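Local structure of protein toll (Drosophila melanogaster, 4LXR) at residues A[620-631]-A[644-655]; A[679-689]-A[699-709]. The protein acts as the cell-surface receptor for cleaved Spätzle, setting off Toll signalling in antifungal defence and in dorsal-ventral patterning of the embryo. One frame throughout, in Å; residues are numbered along the deposited sequence.

How the interactions relate
Both contacts lie in the second, smaller leucine-rich repeat block of the Toll extracellular region, on the same side of the chain's centre and far from it. Interaction 1 closes before interaction 2 opens along the chain, and their centres are about 18 Å apart. Interaction 1 pairs strands 618-622 and 643-647 of a seven-stranded sheet and the loops that follow them; interaction 2 joins a later loop, 679-689, to the loop and helix of 699-709 on the non-sheet side of the solenoid. They touch where Arg655 CG packs 3.4 Å from Gln684 NE2, so the two contacts meet directly, consistent with neighbouring coils stacked along the solenoid.

Interaction 1. Residues A[620-631]-A[644-655]; sequences VINCHSGNLTHV and MELHLENNTLLR. With NAG (2-acetamido-2-deoxy-beta-D-glucopyranose), chain G.
Strand 620-622 runs parallel to strand 644-647, their axes 4.8 Å apart, as expected of adjacent coils in a leucine-rich repeat solenoid. Val620, Ile621 and Asn622 pair with Glu645, Leu646 and His647, and the nearly straight bonds Ile621 N to Glu645 O, His647 N to Ile621 O and Cys623 N to His647 O stitch the backbones together. Beyond the strands, Asn651 continues the pairing with its side chain, as asparagines do at this point of leucine-rich repeats. Its ND2 gives hydrogen bonds to Cys623 O (3.0 Å) in the neighbouring coil and to Leu648 O in its own, while OD1 receives Leu628 N at 3.1 Å, in the carbonyl plane on a lone pair. With an alanine here, Cys623 O and Leu628 N would probably lose these mates and the two loops one of their ties.

On the inner side, Ile621 CD1 meets Met644 CE at 3.7 Å, the methionine reaching it through a fully extended chain. Leu648 spreads its methyls between Cys623 CB and Val631 CG2. On the other side of the strands, the His647 ring is held at both nitrogens, NE2 by Glu645 OE2 and ND1 by the syn lone pair of Glu649 OE1. The second oxygen of Glu649, OE2, accepts His624 NE2 at 3.0 Å from above the carboxylate plane.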
loop_
_atom_site.group_PDB
_atom_site.type_symbol
_atom_site.label_atom_id
_atom_site.label_comp_id
_atom_site.label_asym_id
_atom_site.label_seq_id
_atom_site.Cartn_x
_atom_site.Cartn_y
_atom_site.Cartn_z
ATOM N N VAL A 620 -24.882 -40.717 -14.262
ATOM C CA VAL A 620 -26.274 -40.328 -14.374
ATOM C C VAL A 620 -26.674 -40.258 -15.836
ATOM O O VAL A 620 -26.139 -39.449 -16.592
ATOM C CB VAL A 620 -26.508 -38.959 -13.722
ATOM C CG1 VAL A 620 -27.933 -38.502 -13.930
ATOM C CG2 VAL A 620 -26.168 -39.015 -12.247
ATOM N N ILE A 621 -27.609 -41.114 -16.236
ATOM C CA ILE A 621 -28.113 -41.119 -17.602
ATOM C C ILE A 621 -29.552 -40.624 -17.663
ATOM O O ILE A 621 -30.469 -41.295 -17.182
ATOM C CB ILE A 621 -28.046 -42.513 -18.219
ATOM C CG1 ILE A 621 -26.606 -43.012 -18.251
ATOM C CG2 ILE A 621 -28.635 -42.507 -19.623
ATOM C CD1 ILE A 621 -26.493 -44.446 -18.705
ATOM N N ASN A 622 -29.733 -39.446 -18.251
ATOM C CA ASN A 622 -31.040 -38.828 -18.421
ATOM C C ASN A 622 -31.550 -38.959 -19.863
ATOM O O ASN A 622 -30.915 -38.461 -20.791
ATOM C CB ASN A 622 -30.970 -37.340 -18.056
ATOM C CG ASN A 622 -30.580 -37.101 -16.611
ATOM O OD1 ASN A 622 -31.143 -37.695 -15.700
ATOM N ND2 ASN A 622 -29.613 -36.213 -16.394
ATOM N N CYS A 623 -32.690 -39.620 -20.062
ATOM C CA CYS A 623 -33.320 -39.635 -21.388
ATOM C C CYS A 623 -34.768 -39.178 -21.303
ATOM O O CYS A 623 -35.643 -39.934 -20.886
ATOM C CB CYS A 623 -33.268 -41.017 -22.025
ATOM S SG CYS A 623 -31.687 -41.844 -21.977
ATOM N N HIS A 624 -35.022 -37.943 -21.718
ATOM C CA HIS A 624 -36.336 -37.346 -21.528
ATOM C C HIS A 624 -36.937 -36.751 -22.797
ATOM O O HIS A 624 -37.613 -35.722 -22.758
ATOM C CB HIS A 624 -36.281 -36.312 -20.409
ATOM C CG HIS A 624 -35.780 -36.875 -19.119
ATOM N ND1 HIS A 624 -34.529 -36.591 -18.619
ATOM C CD2 HIS A 624 -36.346 -37.744 -18.250
ATOM C CE1 HIS A 624 -34.353 -37.243 -17.484
ATOM N NE2 HIS A 624 -35.443 -37.949 -17.238
ATOM N N SER A 625 -36.705 -37.425 -23.917
ATOM C CA SER A 625 -37.323 -37.038 -25.171
ATOM C C SER A 625 -38.823 -37.325 -25.146
ATOM O O SER A 625 -39.576 -36.771 -25.939
ATOM C CB SER A 625 -36.650 -37.757 -26.341
ATOM O OG SER A 625 -35.248 -37.539 -26.347
ATOM N N GLY A 626 -39.252 -38.191 -24.230
ATOM C CA GLY A 626 -40.667 -38.482 -24.035
ATOM C C GLY A 626 -41.291 -39.394 -25.081
ATOM O O GLY A 626 -42.508 -39.546 -25.134
ATOM N N ASN A 627 -40.453 -40.023 -25.895
ATOM C CA ASN A 627 -40.920 -40.790 -27.040
ATOM C C ASN A 627 -40.340 -42.200 -27.108
ATOM O O ASN A 627 -40.515 -42.894 -28.104
ATOM C CB ASN A 627 -40.558 -40.048 -28.331
ATOM C CG ASN A 627 -39.051 -39.849 -28.488
ATOM O OD1 ASN A 627 -38.288 -39.993 -27.526
ATOM N ND2 ASN A 627 -38.619 -39.505 -29.705
ATOM N N LEU A 628 -39.635 -42.622 -26.066
ATOM C CA LEU A 628 -38.973 -43.921 -26.110
ATOM C C LEU A 628 -39.923 -45.077 -25.804
ATOM O O LEU A 628 -40.709 -45.023 -24.848
ATOM C CB LEU A 628 -37.761 -43.963 -25.175
ATOM C CG LEU A 628 -36.634 -42.974 -25.491
ATOM C CD1 LEU A 628 -35.398 -43.298 -24.660
ATOM C CD2 LEU A 628 -36.308 -42.944 -26.981
ATOM N N THR A 629 -39.840 -46.115 -26.629
ATOM C CA THR A 629 -40.604 -47.338 -26.412
ATOM C C THR A 629 -39.701 -48.416 -25.826
ATOM O O THR A 629 -40.169 -49.360 -25.192
ATOM C CB THR A 629 -41.277 -47.831 -27.710
ATOM O OG1 THR A 629 -40.284 -48.062 -28.715
ATOM C CG2 THR A 629 -42.256 -46.787 -28.228
ATOM N N HIS A 630 -38.397 -48.251 -26.019
ATOM C CA HIS A 630 -37.416 -49.192 -25.489
ATOM C C HIS A 630 -36.266 -48.468 -24.804
ATOM O O HIS A 630 -36.001 -47.296 -25.075
ATOM C CB HIS A 630 -36.855 -50.069 -26.611
ATOM C CG HIS A 630 -37.863 -50.985 -27.223
ATOM N ND1 HIS A 630 -38.487 -50.711 -28.422
ATOM C CD2 HIS A 630 -38.358 -52.174 -26.805
ATOM C CE1 HIS A 630 -39.322 -51.693 -28.716
ATOM N NE2 HIS A 630 -39.265 -52.591 -27.748
ATOM N N VAL A 631 -35.585 -49.181 -23.915
ATOM C CA VAL A 631 -34.379 -48.673 -23.290
ATOM C C VAL A 631 -33.257 -48.662 -24.319
ATOM O O VAL A 631 -32.901 -49.711 -24.861
ATOM C CB VAL A 631 -33.961 -49.542 -22.094
ATOM C CG1 VAL A 631 -32.586 -49.111 -21.577
ATOM C CG2 VAL A 631 -35.014 -49.460 -20.987
ATOM N N MET A 644 -25.292 -46.072 -10.821
ATOM C CA MET A 644 -25.684 -45.773 -12.195
ATOM C C MET A 644 -27.193 -45.527 -12.223
ATOM O O MET A 644 -27.986 -46.457 -12.007
ATOM C CB MET A 644 -25.304 -46.939 -13.105
ATOM C CG MET A 644 -25.669 -46.773 -14.566
ATOM S SD MET A 644 -24.970 -48.121 -15.539
ATOM C CE MET A 644 -25.350 -47.616 -17.216
ATOM N N GLU A 645 -27.590 -44.279 -12.461
ATOM C CA GLU A 645 -29.003 -43.922 -12.428
ATOM C C GLU A 645 -29.552 -43.812 -13.840
ATOM O O GLU A 645 -29.051 -43.049 -14.653
ATOM C CB GLU A 645 -29.229 -42.601 -11.692
ATOM C CG GLU A 645 -28.618 -42.524 -10.315
ATOM C CD GLU A 645 -28.952 -41.219 -9.611
ATOM O OE1 GLU A 645 -28.559 -41.058 -8.437
ATOM O OE2 GLU A 645 -29.609 -40.355 -10.232
ATOM N N LEU A 646 -30.585 -44.581 -14.138
ATOM C CA LEU A 646 -31.142 -44.547 -15.476
ATOM C C LEU A 646 -32.471 -43.826 -15.428
ATOM O O LEU A 646 -33.466 -44.373 -14.971
ATOM C CB LEU A 646 -31.292 -45.958 -16.029
ATOM C CG LEU A 646 -31.917 -46.158 -17.400
ATOM C CD1 LEU A 646 -31.170 -45.364 -18.506
ATOM C CD2 LEU A 646 -31.900 -47.641 -17.689
ATOM N N HIS A 647 -32.465 -42.579 -15.874
ATOM C CA HIS A 647 -33.641 -41.728 -15.840
ATOM C C HIS A 647 -34.403 -41.768 -17.161
ATOM O O HIS A 647 -33.943 -41.250 -18.188
ATOM C CB HIS A 647 -33.246 -40.295 -15.450
ATOM C CG HIS A 647 -32.945 -40.138 -13.988
ATOM N ND1 HIS A 647 -33.916 -39.840 -13.055
ATOM C CD2 HIS A 647 -31.789 -40.263 -13.299
ATOM C CE1 HIS A 647 -33.368 -39.773 -11.856
ATOM N NE2 HIS A 647 -32.075 -40.020 -11.978
ATOM N N LEU A 648 -35.568 -42.411 -17.120
ATOM C CA LEU A 648 -36.387 -42.617 -18.304
ATOM C C LEU A 648 -37.815 -42.141 -18.058
ATOM O O LEU A 648 -38.751 -42.581 -18.725
ATOM C CB LEU A 648 -36.352 -44.087 -18.721
ATOM C CG LEU A 648 -34.993 -44.627 -19.192
ATOM C CD1 LEU A 648 -35.011 -46.133 -19.397
ATOM C CD2 LEU A 648 -34.561 -43.931 -20.477
ATOM N N GLU A 649 -37.966 -41.231 -17.098
ATOM C CA GLU A 649 -39.268 -40.657 -16.746
ATOM C C GLU A 649 -40.077 -40.106 -17.915
ATOM O O GLU A 649 -39.535 -39.483 -18.840
ATOM C CB GLU A 649 -39.125 -39.546 -15.700
ATOM C CG GLU A 649 -38.626 -39.997 -14.347
ATOM C CD GLU A 649 -37.116 -39.918 -14.227
ATOM O OE1 GLU A 649 -36.625 -39.756 -13.086
ATOM O OE2 GLU A 649 -36.422 -40.008 -15.275
ATOM N N ASN A 650 -41.387 -40.329 -17.837
ATOM C CA ASN A 650 -42.349 -39.800 -18.806
ATOM C C ASN A 650 -42.030 -40.091 -20.272
ATOM O O ASN A 650 -42.216 -39.246 -21.139
ATOM C CB ASN A 650 -42.601 -38.301 -18.565
ATOM C CG ASN A 650 -43.164 -38.017 -17.160
ATOM O OD1 ASN A 650 -42.752 -37.064 -16.489
ATOM N ND2 ASN A 650 -44.106 -38.853 -16.715
ATOM N N ASN A 651 -41.540 -41.294 -20.542
ATOM C CA ASN A 651 -41.450 -41.789 -21.914
ATOM C C ASN A 651 -42.657 -42.700 -22.210
ATOM O O ASN A 651 -43.699 -42.553 -21.567
ATOM C CB ASN A 651 -40.112 -42.501 -22.134
ATOM C CG ASN A 651 -38.958 -41.523 -22.356
ATOM O OD1 ASN A 651 -38.622 -41.197 -23.492
ATOM N ND2 ASN A 651 -38.351 -41.053 -21.271
ATOM N N THR A 652 -42.548 -43.615 -23.175
ATOM C CA THR A 652 -43.587 -44.643 -23.324
ATOM C C THR A 652 -43.012 -46.054 -23.456
ATOM O O THR A 652 -43.311 -46.768 -24.421
ATOM C CB THR A 652 -44.560 -44.371 -24.500
ATOM O OG1 THR A 652 -43.833 -44.296 -25.733
ATOM C CG2 THR A 652 -45.340 -43.084 -24.273
ATOM N N LEU A 653 -42.182 -46.440 -22.488
ATOM C CA LEU A 653 -41.523 -47.742 -22.505
ATOM C C LEU A 653 -42.540 -48.878 -22.516
ATOM O O LEU A 653 -43.435 -48.938 -21.663
ATOM C CB LEU A 653 -40.605 -47.899 -21.295
ATOM C CG LEU A 653 -39.306 -47.104 -21.217
ATOM C CD1 LEU A 653 -38.592 -47.381 -19.900
ATOM C CD2 LEU A 653 -38.409 -47.439 -22.381
ATOM N N LEU A 654 -42.396 -49.778 -23.481
ATOM C CA LEU A 654 -43.324 -50.889 -23.622
ATOM C C LEU A 654 -42.862 -52.097 -22.814
ATOM O O LEU A 654 -43.675 -52.831 -22.266
ATOM C CB LEU A 654 -43.489 -51.262 -25.092
ATOM C CG LEU A 654 -44.047 -50.154 -25.990
ATOM C CD1 LEU A 654 -44.097 -50.627 -27.427
ATOM C CD2 LEU A 654 -45.428 -49.685 -25.508
ATOM N N ARG A 655 -41.550 -52.280 -22.733
ATOM C CA ARG A 655 -40.978 -53.405 -22.013
ATOM C C ARG A 655 -39.557 -53.038 -21.575
ATOM O O ARG A 655 -38.984 -52.080 -22.081
ATOM C CB ARG A 655 -40.972 -54.637 -22.920
ATOM C CG ARG A 655 -40.631 -55.951 -22.238
ATOM C CD ARG A 655 -40.632 -57.124 -23.235
ATOM N NE ARG A 655 -41.886 -57.228 -23.985
ATOM C CZ ARG A 655 -43.038 -57.668 -23.479
ATOM N NH1 ARG A 655 -43.113 -58.043 -22.205
ATOM N NH2 ARG A 655 -44.122 -57.724 -24.245
HETATM C C1 NAG G . -48.782 -45.603 -23.915
HETATM C C2 NAG G . -49.254 -45.544 -25.368
HETATM C C3 NAG G . -50.062 -44.268 -25.606
HETATM C C4 NAG G . -51.172 -44.119 -24.573
HETATM C C5 NAG G . -50.609 -44.270 -23.160
HETATM C C6 NAG G . -51.678 -44.306 -22.092
HETATM C C7 NAG G . -47.587 -46.730 -26.743
HETATM C C8 NAG G . -46.407 -46.569 -27.661
HETATM N N2 NAG G . -48.119 -45.595 -26.276
HETATM O O3 NAG G . -50.617 -44.270 -26.918
HETATM O O4 NAG G . -51.745 -42.824 -24.717
HETATM O O5 NAG G . -49.891 -45.506 -23.051
HETATM O O6 NAG G . -51.515 -43.243 -21.162
HETATM O O7 NAG G . -48.033 -47.833 -26.442
#

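Interaction 2. Residues A[679-689]-A[699-709]. With NAG (2-acetamido-2-deoxy-beta-D-glucopyranose), chain K.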
loop_
_atom_site.group_PDB
_atom_site.type_symbol
_atom_site.label_atom_id
_atom_site.label_comp_id
_atom_site.label_asym_id
_atom_site.label_seq_id
_atom_site.Cartn_x
_atom_site.Cartn_y
_atom_site.Cartn_z
ATOM N N SER A 679 -45.850 -55.362 -17.664
ATOM C CA SER A 679 -45.401 -56.494 -16.861
ATOM C C SER A 679 -43.922 -56.378 -16.522
ATOM O O SER A 679 -43.151 -55.781 -17.264
ATOM C CB SER A 679 -45.676 -57.818 -17.579
ATOM O OG SER A 679 -45.141 -57.797 -18.891
ATOM N N ILE A 680 -43.533 -56.933 -15.381
ATOM C CA ILE A 680 -42.143 -56.915 -14.964
ATOM C C ILE A 680 -41.657 -58.324 -14.672
ATOM O O ILE A 680 -42.179 -59.001 -13.791
ATOM C CB ILE A 680 -41.931 -56.096 -13.681
ATOM C CG1 ILE A 680 -42.457 -54.667 -13.839
ATOM C CG2 ILE A 680 -40.453 -56.086 -13.313
ATOM C CD1 ILE A 680 -41.636 -53.795 -14.786
ATOM N N ASP A 681 -40.639 -58.760 -15.397
ATOM C CA ASP A 681 -40.014 -60.031 -15.085
ATOM C C ASP A 681 -38.771 -59.772 -14.258
ATOM O O ASP A 681 -38.049 -58.801 -14.499
ATOM C CB ASP A 681 -39.648 -60.790 -16.361
ATOM C CG ASP A 681 -39.592 -62.290 -16.140
ATOM O OD1 ASP A 681 -38.599 -62.777 -15.558
ATOM O OD2 ASP A 681 -40.553 -62.984 -16.542
ATOM N N VAL A 682 -38.522 -60.642 -13.286
ATOM C CA VAL A 682 -37.325 -60.549 -12.458
ATOM C C VAL A 682 -36.031 -60.622 -13.294
ATOM O O VAL A 682 -35.001 -60.077 -12.904
ATOM C CB VAL A 682 -37.330 -61.645 -11.365
ATOM C CG1 VAL A 682 -37.263 -63.032 -12.009
ATOM C CG2 VAL A 682 -36.185 -61.440 -10.378
ATOM N N ASP A 683 -36.081 -61.279 -14.453
ATOM C CA ASP A 683 -34.892 -61.355 -15.305
ATOM C C ASP A 683 -34.721 -60.109 -16.181
ATOM O O ASP A 683 -33.828 -60.050 -17.029
ATOM C CB ASP A 683 -34.837 -62.657 -16.121
ATOM C CG ASP A 683 -36.024 -62.832 -17.055
ATOM O OD1 ASP A 683 -36.382 -61.880 -17.783
ATOM O OD2 ASP A 683 -36.596 -63.945 -17.071
ATOM N N GLN A 684 -35.587 -59.124 -15.960
ATOM C CA GLN A 684 -35.440 -57.807 -16.563
ATOM C C GLN A 684 -34.859 -56.826 -15.547
ATOM O O GLN A 684 -34.669 -55.655 -15.856
ATOM C CB GLN A 684 -36.787 -57.281 -17.056
ATOM C CG GLN A 684 -37.298 -57.927 -18.336
ATOM C CD GLN A 684 -38.776 -57.634 -18.578
ATOM O OE1 GLN A 684 -39.493 -57.199 -17.675
ATOM N NE2 GLN A 684 -39.234 -57.872 -19.798
ATOM N N LEU A 685 -34.587 -57.302 -14.332
ATOM C CA LEU A 685 -34.142 -56.413 -13.260
ATOM C C LEU A 685 -32.655 -56.526 -12.989
ATOM O O LEU A 685 -32.189 -57.568 -12.553
ATOM C CB LEU A 685 -34.920 -56.681 -11.971
ATOM C CG LEU A 685 -36.433 -56.478 -12.052
ATOM C CD1 LEU A 685 -37.096 -56.899 -10.748
ATOM C CD2 LEU A 685 -36.757 -55.030 -12.390
ATOM N N PRO A 686 -31.906 -55.438 -13.235
ATOM C CA PRO A 686 -30.457 -55.436 -12.993
ATOM C C PRO A 686 -30.101 -55.872 -11.575
ATOM O O PRO A 686 -30.833 -55.596 -10.625
ATOM C CB PRO A 686 -30.043 -53.982 -13.270
ATOM C CG PRO A 686 -31.320 -53.218 -13.477
ATOM C CD PRO A 686 -32.354 -54.205 -13.898
ATOM N N THR A 687 -28.978 -56.567 -11.453
ATOM C CA THR A 687 -28.630 -57.275 -10.227
ATOM C C THR A 687 -28.195 -56.359 -9.074
ATOM O O THR A 687 -28.430 -56.670 -7.911
ATOM C CB THR A 687 -27.578 -58.384 -10.522
ATOM O OG1 THR A 687 -28.118 -59.656 -10.148
ATOM C CG2 THR A 687 -26.254 -58.139 -9.786
ATOM N N ASN A 688 -27.583 -55.224 -9.394
ATOM C CA ASN A 688 -27.139 -54.287 -8.364
ATOM C C ASN A 688 -28.189 -53.241 -7.997
ATOM O O ASN A 688 -27.894 -52.284 -7.267
ATOM C CB ASN A 688 -25.834 -53.607 -8.791
ATOM C CG ASN A 688 -24.665 -54.556 -8.774
ATOM O OD1 ASN A 688 -24.608 -55.464 -7.942
ATOM N ND2 ASN A 688 -23.727 -54.368 -9.700
ATOM N N LEU A 689 -29.404 -53.437 -8.508
ATOM C CA LEU A 689 -30.526 -52.513 -8.304
ATOM C C LEU A 689 -30.872 -52.305 -6.836
ATOM O O LEU A 689 -31.006 -53.272 -6.087
ATOM C CB LEU A 689 -31.773 -53.021 -9.048
ATOM C CG LEU A 689 -32.812 -51.971 -9.458
ATOM C CD1 LEU A 689 -32.217 -50.987 -10.476
ATOM C CD2 LEU A 689 -34.055 -52.633 -10.020
ATOM N N LEU A 699 -49.237 -51.333 -14.972
ATOM C CA LEU A 699 -49.078 -52.617 -14.298
ATOM C C LEU A 699 -50.346 -53.033 -13.577
ATOM O O LEU A 699 -51.010 -52.216 -12.938
ATOM C CB LEU A 699 -47.920 -52.562 -13.300
ATOM C CG LEU A 699 -46.536 -52.182 -13.827
ATOM C CD1 LEU A 699 -45.603 -51.985 -12.635
ATOM C CD2 LEU A 699 -45.999 -53.262 -14.749
ATOM N N GLN A 700 -50.669 -54.314 -13.667
ATOM C CA GLN A 700 -51.862 -54.830 -13.010
ATOM C C GLN A 700 -51.503 -55.750 -11.859
ATOM O O GLN A 700 -52.311 -55.981 -10.957
ATOM C CB GLN A 700 -52.748 -55.553 -14.020
ATOM C CG GLN A 700 -53.264 -54.645 -15.121
ATOM C CD GLN A 700 -54.514 -55.184 -15.789
ATOM O OE1 GLN A 700 -55.253 -55.971 -15.199
ATOM N NE2 GLN A 700 -54.761 -54.756 -17.020
ATOM N N MET A 701 -50.274 -56.249 -11.876
ATOM C CA MET A 701 -49.881 -57.296 -10.947
ATOM C C MET A 701 -48.360 -57.428 -10.891
ATOM O O MET A 701 -47.671 -56.998 -11.806
ATOM C CB MET A 701 -50.555 -58.606 -11.392
ATOM C CG MET A 701 -49.859 -59.898 -11.023
ATOM S SD MET A 701 -48.663 -60.371 -12.276
ATOM C CE MET A 701 -48.347 -62.068 -11.783
ATOM N N LEU A 702 -47.841 -58.011 -9.815
ATOM C CA LEU A 702 -46.413 -58.292 -9.695
ATOM C C LEU A 702 -46.184 -59.733 -9.235
ATOM O O LEU A 702 -46.653 -60.130 -8.166
ATOM C CB LEU A 702 -45.777 -57.339 -8.683
ATOM C CG LEU A 702 -44.786 -56.275 -9.128
ATOM C CD1 LEU A 702 -45.152 -55.670 -10.481
ATOM C CD2 LEU A 702 -44.706 -55.202 -8.047
ATOM N N ASN A 703 -45.442 -60.499 -10.027
ATOM C CA ASN A 703 -45.098 -61.874 -9.677
ATOM C C ASN A 703 -44.380 -61.971 -8.332
ATOM O O ASN A 703 -43.624 -61.073 -7.958
ATOM C CB ASN A 703 -44.233 -62.493 -10.777
ATOM C CG ASN A 703 -44.355 -64.007 -10.834
ATOM O OD1 ASN A 703 -44.749 -64.651 -9.855
ATOM N ND2 ASN A 703 -44.013 -64.586 -11.987
ATOM N N ALA A 704 -44.621 -63.063 -7.609
ATOM C CA ALA A 704 -43.957 -63.296 -6.326
ATOM C C ALA A 704 -42.422 -63.360 -6.472
ATOM O O ALA A 704 -41.682 -63.105 -5.518
ATOM C CB ALA A 704 -44.504 -64.560 -5.656
ATOM N N THR A 705 -41.951 -63.688 -7.670
ATOM C CA THR A 705 -40.521 -63.680 -7.942
ATOM C C THR A 705 -39.940 -62.253 -7.937
ATOM O O THR A 705 -38.802 -62.031 -7.502
ATOM C CB THR A 705 -40.187 -64.403 -9.261
ATOM O OG1 THR A 705 -38.772 -64.383 -9.458
ATOM C CG2 THR A 705 -40.869 -63.733 -10.439
ATOM N N VAL A 706 -40.727 -61.288 -8.401
ATOM C CA VAL A 706 -40.304 -59.896 -8.375
ATOM C C VAL A 706 -40.328 -59.367 -6.945
ATOM O O VAL A 706 -39.450 -58.607 -6.539
ATOM C CB VAL A 706 -41.182 -59.017 -9.274
ATOM C CG1 VAL A 706 -40.892 -57.541 -9.024
ATOM C CG2 VAL A 706 -40.939 -59.363 -10.724
ATOM N N LEU A 707 -41.324 -59.798 -6.180
ATOM C CA LEU A 707 -41.458 -59.375 -4.790
ATOM C C LEU A 707 -40.301 -59.913 -3.955
ATOM O O LEU A 707 -39.826 -59.235 -3.047
ATOM C CB LEU A 707 -42.809 -59.823 -4.207
ATOM C CG LEU A 707 -44.033 -59.333 -4.989
ATOM C CD1 LEU A 707 -45.328 -59.902 -4.414
ATOM C CD2 LEU A 707 -44.084 -57.803 -5.029
ATOM N N GLY A 708 -39.846 -61.126 -4.272
ATOM C CA GLY A 708 -38.710 -61.715 -3.582
ATOM C C GLY A 708 -37.442 -60.906 -3.821
ATOM O O GLY A 708 -36.671 -60.643 -2.897
ATOM N N PHE A 709 -37.248 -60.503 -5.074
ATOM C CA PHE A 709 -36.134 -59.651 -5.486
ATOM C C PHE A 709 -36.139 -58.325 -4.716
ATOM O O PHE A 709 -35.098 -57.853 -4.251
ATOM C CB PHE A 709 -36.251 -59.405 -6.993
ATOM C CG PHE A 709 -35.183 -58.509 -7.569
ATOM C CD1 PHE A 709 -35.298 -57.122 -7.494
ATOM C CD2 PHE A 709 -34.090 -59.054 -8.234
ATOM C CE1 PHE A 709 -34.323 -56.295 -8.037
ATOM C CE2 PHE A 709 -33.115 -58.234 -8.784
ATOM C CZ PHE A 709 -33.236 -56.853 -8.692
HETATM C C1 NAG K . -22.502 -55.012 -9.294
HETATM C C2 NAG K . -21.597 -55.321 -10.487
HETATM C C3 NAG K . -20.336 -56.034 -10.011
HETATM C C4 NAG K . -19.633 -55.203 -8.946
HETATM C C5 NAG K . -20.600 -54.860 -7.812
HETATM C C6 NAG K . -20.006 -53.903 -6.805
HETATM C C7 NAG K . -22.622 -55.645 -12.696
HETATM C C8 NAG K . -23.330 -56.607 -13.604
HETATM N N2 NAG K . -22.289 -56.117 -11.489
HETATM O O3 NAG K . -19.459 -56.264 -11.109
HETATM O O4 NAG K . -18.530 -55.936 -8.425
HETATM O O5 NAG K . -21.780 -54.226 -8.331
HETATM O O6 NAG K . -20.050 -52.564 -7.278
HETATM O O7 NAG K . -22.368 -54.486 -13.039
#
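Phe709, on the helix that begins after the N-cap residue Asn703, drives its ring into the loop 679-689, which closes the preceding leucine-rich repeat and leads into its own. The contact is apolar packing between the non-sheet sides of two successive coils, where helix 704-709 rests on the loop containing the 3-10 turn 682-684. Phe709 CB starts the path 4.0 Å from Val682 CG2, and with CG anti to the backbone N (chi1 179°) the ring extends from there toward the loop. CG touches both Leu685 CD1 and Val682 CG2, which approach from the loop. Farther out the two sides of the ring part company: CD2 meets Val682 CG2 at 3.8 Å, whereas CD1 and CE1 run beneath Leu685 CD1. Leu685 CD1 sits over the face in a CH-pi contact, 4.0 Å from the centroid of the Phe709 ring. CE1 also approaches Leu685 CB and Leu689 CD2, and CE2 lies near the carbonyl oxygens of Leu685 and Pro686. At the tip, Phe709 CZ comes 3.7 Å from Leu685 CB, and Leu689 CB faces the ring edge there. Arg717 adds a cation-pi contact to this ring from outside the two segments.

One turn back along the helix, Val706 turns CG2 against the loop backbone, 3.3 Å from Ile680 O, and CG1 toward Leu685 CD1. Val682 crosses Thr705 at about a right angle, its CG1 close to the threonine OG1. Near the start of both segments Ile680 CG1 packs on Leu699 CD2, extending the apolar seam. At the loop's other end Asn688 carries an N-linked sugar through ND2, while nearby Pro686 O lies in the plane of the Phe709 ring, 3.3 Å from CZ.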